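Local coordinates for erythrocyte membrane protein 1 (PDB 2XU0), which probably binds host-cell surface receptors as a rosetting malaria adhesin, represented here by its N-terminal segment and first Duffy-binding-like domain, at residues Asn103-Asn108 with Asn170-Asp175; Gly183-Ile188 with Ser271-Ala276; Asp353-Asn358 with Tyr473-Thr478. The protein carries 10 engineered substitutions. All coordinates share one frame; numbering follows the deposited sequence.

Contacts 1 and 2 adjoin in the Duffy-binding-like domain, their centres about 15 Å apart. Helix 154-175 connects them: its last turn forms one side of contact 1, and its Val173 and Asn170 also touch Ser271, Pro273 and Ile188 of contact 2. One such approach is Val173 CG1 to Ser271 O at 3.3 Å. Contact 3 stands apart near the C-terminus, its centre about 42 Å from that of contact 1 and about 47 Å from that of contact 2; its nearest atoms are about 23 Å and 36 Å away, respectively. None of the three contains residues of the magnesium site (Ser115, Ile118, Asn121) or of the proline pocket.

Contact 1: Asn103-Asn108 with Asn170-Asp175; sequences NRFDEN and NYIVND
Arg104 crosses Tyr171 obliquely, and nearly every atom of its side chain meets that one residue. CB starts beside the phenol oxygen, 3.4 Å from Tyr171 OH. CG comes within 3.6 Å of Tyr171 CE2, and CD continues past the same carbon. A bend at chi3 (-142°) then brings the head group round to lie flat against Tyr171, with Arg104 NE 3.4 Å from Tyr171 CE2. The guanidinium and ring planes are only 3° apart, and Tyr171 CD2 sits over one guanidinium face, offset toward its rim. At the tip the two nitrogens part: NH2 approaches Tyr171 CD2 at 3.5 Å and forms a salt bridge with Glu168, whereas NH1 meets Ile172 CD1 at 3.9 Å. The backbone of Arg104 binds the same tyrosine, its N donating to Tyr171 OH (2.9 Å, N-H...O angle 155°). That hydroxyl is in turn weakly bonded to Asp175 OD2, and a water joins the same carboxylate oxygen to Phe105 N, so the polar network runs from helix end to turn. Next along, the edge of the Phe105 ring receives Ile172 CD1, 3.7 Å from Phe105 CZ, while Phe105 CD2 approaches Asp175 O at 3.5 Å. A type I turn, closed by Asp106 N to Asn103 O, presents Arg104 and Phe105 together to the helix. The loop lies between the last turn of helix 154-175 and helix 311-338, where Arg325 bonds to Phe105 O; Ile172 also packs on helix 186-204.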
# COMPACT_ATOMS: atom_id res chain seq x y z
N ASN A 103 8.90 1.34 -12.29
CA ASN A 103 7.68 2.11 -12.55
C ASN A 103 6.47 1.57 -11.76
O ASN A 103 5.34 1.61 -12.23
CB ASN A 103 7.39 2.32 -14.06
CG ASN A 103 7.82 3.67 -14.57
OD1 ASN A 103 8.78 3.81 -15.34
ND2 ASN A 103 7.12 4.72 -14.13
N ARG A 104 6.75 1.13 -10.51
CA ARG A 104 5.76 0.61 -9.56
C ARG A 104 4.70 1.65 -9.27
O ARG A 104 3.56 1.29 -8.98
CB ARG A 104 6.44 0.19 -8.24
CG ARG A 104 7.49 -0.89 -8.41
CD ARG A 104 7.64 -1.64 -7.14
NE ARG A 104 9.01 -2.01 -6.85
CZ ARG A 104 9.45 -2.36 -5.65
NH1 ARG A 104 8.61 -2.41 -4.62
NH2 ARG A 104 10.72 -2.67 -5.47
N PHE A 105 5.06 2.94 -9.37
CA PHE A 105 4.18 4.06 -9.07
C PHE A 105 3.50 4.70 -10.24
O PHE A 105 2.72 5.63 -10.04
CB PHE A 105 4.87 5.10 -8.18
CG PHE A 105 5.53 4.54 -6.94
CD1 PHE A 105 4.76 4.20 -5.82
CD2 PHE A 105 6.90 4.37 -6.87
CE1 PHE A 105 5.37 3.65 -4.69
CE2 PHE A 105 7.50 3.83 -5.74
CZ PHE A 105 6.73 3.50 -4.64
N ASP A 106 3.73 4.19 -11.47
CA ASP A 106 3.13 4.73 -12.69
C ASP A 106 1.62 4.68 -12.61
O ASP A 106 1.07 3.72 -12.07
CB ASP A 106 3.63 3.96 -13.93
CG ASP A 106 3.11 4.49 -15.24
OD1 ASP A 106 3.72 5.44 -15.77
OD2 ASP A 106 2.07 3.99 -15.72
N GLU A 107 0.95 5.72 -13.13
CA GLU A 107 -0.50 5.84 -13.18
C GLU A 107 -1.22 4.61 -13.78
O GLU A 107 -2.41 4.37 -13.48
CB GLU A 107 -0.93 7.15 -13.87
CG GLU A 107 -0.56 7.27 -15.35
CD GLU A 107 -1.33 8.34 -16.11
OE1 GLU A 107 -2.51 8.11 -16.45
OE2 GLU A 107 -0.74 9.42 -16.35
N ASN A 108 -0.51 3.82 -14.61
CA ASN A 108 -1.07 2.63 -15.24
C ASN A 108 -0.47 1.32 -14.73
O ASN A 108 -0.79 0.27 -15.29
CB ASN A 108 -1.05 2.75 -16.76
CG ASN A 108 -2.00 3.79 -17.28
OD1 ASN A 108 -1.61 4.69 -18.01
ND2 ASN A 108 -3.28 3.68 -16.92
N ASN A 170 16.23 1.53 -1.67
CA ASN A 170 16.83 2.30 -2.76
C ASN A 170 15.87 2.46 -3.91
O ASN A 170 15.68 3.59 -4.36
CB ASN A 170 18.16 1.69 -3.20
CG ASN A 170 19.24 2.74 -3.24
OD1 ASN A 170 19.10 3.81 -3.85
ND2 ASN A 170 20.31 2.48 -2.50
N TYR A 171 15.16 1.38 -4.31
CA TYR A 171 14.19 1.54 -5.40
C TYR A 171 13.12 2.53 -4.99
O TYR A 171 12.84 3.45 -5.74
CB TYR A 171 13.54 0.21 -5.89
CG TYR A 171 12.37 0.52 -6.80
CD1 TYR A 171 12.57 0.79 -8.15
CD2 TYR A 171 11.09 0.73 -6.28
CE1 TYR A 171 11.53 1.25 -8.96
CE2 TYR A 171 10.06 1.22 -7.07
CZ TYR A 171 10.27 1.44 -8.42
OH TYR A 171 9.24 1.88 -9.21
N ILE A 172 12.46 2.30 -3.80
CA ILE A 172 11.34 3.15 -3.38
C ILE A 172 11.74 4.60 -3.39
O ILE A 172 11.03 5.43 -3.96
CB ILE A 172 10.72 2.74 -1.99
CG1 ILE A 172 10.10 1.31 -1.97
CG2 ILE A 172 9.79 3.83 -1.42
CD1 ILE A 172 8.94 1.08 -2.84
N VAL A 173 12.84 4.92 -2.70
CA VAL A 173 13.31 6.31 -2.59
C VAL A 173 13.60 6.92 -3.96
O VAL A 173 13.25 8.08 -4.19
CB VAL A 173 14.54 6.41 -1.65
CG1 VAL A 173 15.21 7.79 -1.73
CG2 VAL A 173 14.15 6.08 -0.22
N ASN A 174 14.22 6.14 -4.86
CA ASN A 174 14.58 6.71 -6.18
C ASN A 174 13.52 6.76 -7.26
O ASN A 174 13.76 7.34 -8.32
CB ASN A 174 15.94 6.18 -6.66
CG ASN A 174 17.06 6.68 -5.76
OD1 ASN A 174 17.33 7.88 -5.69
ND2 ASN A 174 17.65 5.77 -4.99
N ASP A 175 12.32 6.22 -6.98
CA ASP A 175 11.25 6.26 -7.96
C ASP A 175 9.95 6.79 -7.40
O ASP A 175 8.95 6.89 -8.11
CB ASP A 175 11.09 4.88 -8.62
CG ASP A 175 10.40 4.93 -9.97
OD1 ASP A 175 10.83 5.72 -10.83
OD2 ASP A 175 9.37 4.24 -10.13
O HOH W 1 7.06 4.63 -10.87

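Contact 2: Gly183-Ile188 with Ser271-Ala276; sequences GNKAGI and SAPYYA. Engineered in segment 183-188: Ala186 (natural residue Ser).
This is a loop-to-helix junction: residues 271-276, between helix 249-268 and strand 279-281, run across the start of helix 186-204. Its one direct hydrogen bond is between backbones, Lys185 N donating to Tyr275 O at 3.0 Å and nearly straight (166°). The same oxygen receives a CA-H contact from Asn184, whose CA is 3.5 Å away. Both Lys185 and Tyr275 are centres of inverse gamma turns, so two tight bends meet here, and Lys185 also occupies the N-cap position of the helix. With CG anti to the backbone N (chi1 178°), Asn184 lays its amide against the loop; OD1 passes 3.3 Å from Ala276 CA and accepts a hydrogen bond from Asp277 N. In the Duffy-binding-like domain this junction lies next to the Cys189-Cys295 disulfide: Ala276 touches Cys189 and pairs through its backbone with Cys295. Ala276 CB also rests 3.6 Å from Lys185 O. Pro273 provides the apolar part, Pro273 CG at the ring's outer corner meeting Ile188 CD1 at 3.9 Å. The extended Lys185 chain crosses this ring at about a right angle, CD lying 4.1 Å from Pro273 CG, before NZ bonds to Lys179 O. Ala186, an engineered residue, is buried with CB directed away from the loop, against Phe279. Val173 of helix 154-175 packs on both Ile188 and Pro273.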
# COMPACT_ATOMS: atom_id res chain seq x y z
N GLY A 183 9.19 19.85 0.38
CA GLY A 183 8.77 19.64 1.76
C GLY A 183 9.43 18.40 2.34
O GLY A 183 10.22 17.75 1.64
N ASN A 184 9.14 18.07 3.63
CA ASN A 184 9.67 16.85 4.24
C ASN A 184 8.94 15.72 3.49
O ASN A 184 7.72 15.73 3.39
CB ASN A 184 9.38 16.81 5.76
CG ASN A 184 9.84 15.55 6.44
OD1 ASN A 184 9.26 14.48 6.25
ND2 ASN A 184 10.85 15.67 7.31
N LYS A 185 9.69 14.79 2.90
CA LYS A 185 9.13 13.73 2.05
C LYS A 185 8.53 12.56 2.88
O LYS A 185 9.00 11.41 2.80
CB LYS A 185 10.19 13.27 1.05
CG LYS A 185 10.56 14.36 0.03
CD LYS A 185 12.02 14.16 -0.40
CE LYS A 185 12.53 15.31 -1.22
NZ LYS A 185 13.94 15.09 -1.65
N ALA A 186 7.53 12.88 3.72
CA ALA A 186 6.85 11.92 4.61
C ALA A 186 6.23 10.77 3.83
O ALA A 186 6.22 9.65 4.33
CB ALA A 186 5.78 12.61 5.43
N GLY A 187 5.79 11.07 2.59
CA GLY A 187 5.18 10.12 1.66
C GLY A 187 6.08 8.94 1.35
O GLY A 187 5.59 7.83 1.20
N ILE A 188 7.41 9.17 1.27
CA ILE A 188 8.43 8.15 0.99
C ILE A 188 8.54 7.22 2.20
O ILE A 188 8.62 6.00 2.01
CB ILE A 188 9.80 8.82 0.65
CG1 ILE A 188 9.71 9.65 -0.66
CG2 ILE A 188 10.93 7.78 0.62
CD1 ILE A 188 11.12 10.23 -1.23
N SER A 271 19.15 4.64 2.29
CA SER A 271 19.06 5.65 1.23
C SER A 271 17.93 6.63 1.40
O SER A 271 17.66 7.41 0.48
CB SER A 271 18.91 4.97 -0.13
OG SER A 271 17.76 4.14 -0.13
N ALA A 272 17.23 6.59 2.53
CA ALA A 272 16.08 7.48 2.72
C ALA A 272 16.56 8.92 2.75
O ALA A 272 17.64 9.17 3.30
CB ALA A 272 15.33 7.11 4.00
N PRO A 273 15.84 9.87 2.11
CA PRO A 273 16.29 11.27 2.13
C PRO A 273 16.43 11.78 3.54
O PRO A 273 15.66 11.37 4.42
CB PRO A 273 15.17 12.02 1.42
CG PRO A 273 14.45 10.99 0.64
CD PRO A 273 14.53 9.74 1.43
N TYR A 274 17.41 12.69 3.77
CA TYR A 274 17.60 13.30 5.10
C TYR A 274 16.34 14.00 5.58
O TYR A 274 15.93 13.80 6.71
CB TYR A 274 18.80 14.27 5.15
CG TYR A 274 19.00 14.82 6.54
CD1 TYR A 274 19.58 14.03 7.54
CD2 TYR A 274 18.54 16.09 6.90
CE1 TYR A 274 19.74 14.52 8.84
CE2 TYR A 274 18.70 16.58 8.19
CZ TYR A 274 19.31 15.80 9.16
OH TYR A 274 19.47 16.28 10.43
N TYR A 275 15.72 14.80 4.72
CA TYR A 275 14.52 15.54 5.06
C TYR A 275 13.28 14.73 4.72
O TYR A 275 12.55 15.00 3.76
CB TYR A 275 14.56 16.94 4.42
CG TYR A 275 15.75 17.77 4.88
CD1 TYR A 275 15.72 18.45 6.10
CD2 TYR A 275 16.88 17.93 4.08
CE1 TYR A 275 16.79 19.24 6.52
CE2 TYR A 275 17.97 18.70 4.49
CZ TYR A 275 17.92 19.36 5.72
OH TYR A 275 18.98 20.13 6.14
N ALA A 276 13.10 13.65 5.49
CA ALA A 276 11.97 12.72 5.38
C ALA A 276 11.79 12.05 6.73
O ALA A 276 12.74 11.49 7.29
CB ALA A 276 12.22 11.69 4.29

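Contact 3: Asp353-Asn358 with Tyr473-Thr478; sequences DCTQTN and YGVTCT
The C-terminal beta hairpin, strands 475-477 and 483-485, docks here on a type I turn that is also stiffened as an Asx turn. Val475 N, at the start of the hairpin, donates to Cys354 O at 2.9 Å, meeting the oxygen 45° out of the carbonyl plane. Val475 O answers with a CA-H contact from Thr355, Thr355 CA lying 3.3 Å from Val475 O. Beside them, Cys354 CB packs on Val475 CG2 at 3.8 Å. Thr355 is fixed by Asp353: Asp353 OD1 accepts from both Thr355 N and Thr355 OG1, on one face of the carboxylate. With chi1 at 78°, OG1 is turned to that aspartate and CG2 to the hairpin, where it reaches Cys477 SG at 3.7 Å. Gly474, with a positive phi, passes close: its CA is 3.1 Å from Thr357 O. Asp353 O is gripped from opposite faces of its plane by Gln356 N and Thr357 OG1. Disulfides secure both partners, Cys354 to Cys470 just ahead of the hairpin and Cys477 to Cys483 across its two strands. Tyr346 of strand 345-346 lies against Val475 and bonds through its backbone to Cys354, so strand 345-346 adjoins both the turn and the hairpin.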
# COMPACT_ATOMS: atom_id res chain seq x y z
N ASP A 353 -18.78 19.99 -29.54
CA ASP A 353 -18.25 21.29 -29.16
C ASP A 353 -19.46 22.02 -28.56
O ASP A 353 -20.36 22.44 -29.29
CB ASP A 353 -17.63 22.04 -30.36
CG ASP A 353 -17.15 23.45 -30.09
OD1 ASP A 353 -17.20 23.90 -28.91
OD2 ASP A 353 -16.70 24.12 -31.05
N CYS A 354 -19.47 22.15 -27.22
CA CYS A 354 -20.57 22.77 -26.47
C CYS A 354 -20.80 24.25 -26.80
O CYS A 354 -21.92 24.75 -26.62
CB CYS A 354 -20.43 22.50 -24.97
SG CYS A 354 -20.32 20.74 -24.54
N THR A 355 -19.77 24.93 -27.36
CA THR A 355 -19.84 26.32 -27.80
C THR A 355 -20.65 26.47 -29.10
O THR A 355 -21.10 27.57 -29.43
CB THR A 355 -18.44 26.99 -27.87
OG1 THR A 355 -17.74 26.57 -29.05
CG2 THR A 355 -17.58 26.74 -26.62
N GLN A 356 -20.84 25.36 -29.84
CA GLN A 356 -21.60 25.34 -31.10
C GLN A 356 -22.67 24.23 -31.14
O GLN A 356 -23.17 23.90 -32.22
CB GLN A 356 -20.64 25.19 -32.29
CG GLN A 356 -19.62 26.32 -32.39
CD GLN A 356 -18.74 26.15 -33.59
OE1 GLN A 356 -19.14 26.42 -34.74
NE2 GLN A 356 -17.52 25.70 -33.34
N THR A 357 -23.02 23.66 -29.96
CA THR A 357 -24.00 22.57 -29.83
C THR A 357 -25.20 23.00 -29.00
O THR A 357 -25.05 23.69 -27.98
CB THR A 357 -23.31 21.29 -29.29
OG1 THR A 357 -22.30 20.90 -30.21
CG2 THR A 357 -24.27 20.12 -29.06
N ASN A 358 -26.39 22.58 -29.44
CA ASN A 358 -27.65 22.82 -28.76
C ASN A 358 -28.47 21.53 -28.83
O ASN A 358 -29.14 21.27 -29.84
CB ASN A 358 -28.40 24.00 -29.39
CG ASN A 358 -29.41 24.63 -28.47
OD1 ASN A 358 -30.38 23.99 -28.04
ND2 ASN A 358 -29.20 25.90 -28.16
N TYR A 473 -28.62 23.93 -23.77
CA TYR A 473 -28.73 25.09 -24.68
C TYR A 473 -27.37 25.62 -25.16
O TYR A 473 -27.31 26.69 -25.78
CB TYR A 473 -29.58 26.20 -24.00
CG TYR A 473 -30.78 25.65 -23.27
CD1 TYR A 473 -30.82 25.63 -21.88
CD2 TYR A 473 -31.82 25.03 -23.96
CE1 TYR A 473 -31.91 25.07 -21.19
CE2 TYR A 473 -32.90 24.46 -23.29
CZ TYR A 473 -32.94 24.48 -21.90
OH TYR A 473 -34.01 23.91 -21.26
N GLY A 474 -26.32 24.85 -24.90
CA GLY A 474 -24.94 25.19 -25.25
C GLY A 474 -24.25 26.09 -24.25
O GLY A 474 -24.81 26.42 -23.19
N VAL A 475 -23.00 26.47 -24.57
CA VAL A 475 -22.18 27.36 -23.74
C VAL A 475 -21.63 28.54 -24.54
O VAL A 475 -21.36 28.41 -25.73
CB VAL A 475 -21.06 26.66 -22.89
CG1 VAL A 475 -21.63 25.58 -21.97
CG2 VAL A 475 -19.94 26.10 -23.75
N THR A 476 -21.47 29.69 -23.87
CA THR A 476 -20.89 30.91 -24.44
C THR A 476 -19.66 31.25 -23.62
O THR A 476 -19.74 31.43 -22.40
CB THR A 476 -21.91 32.05 -24.55
OG1 THR A 476 -22.96 31.64 -25.42
CG2 THR A 476 -21.29 33.34 -25.11
N CYS A 477 -18.53 31.28 -24.31
CA CYS A 477 -17.25 31.60 -23.71
C CYS A 477 -16.90 33.03 -24.12
O CYS A 477 -16.93 33.36 -25.31
CB CYS A 477 -16.18 30.59 -24.13
SG CYS A 477 -16.60 28.87 -23.72
N THR A 478 -16.68 33.90 -23.12
CA THR A 478 -16.36 35.31 -23.30
C THR A 478 -14.85 35.50 -23.52
O THR A 478 -14.08 34.53 -23.41
CB THR A 478 -16.89 36.15 -22.12
OG1 THR A 478 -16.29 35.72 -20.89
CG2 THR A 478 -18.41 36.11 -22.00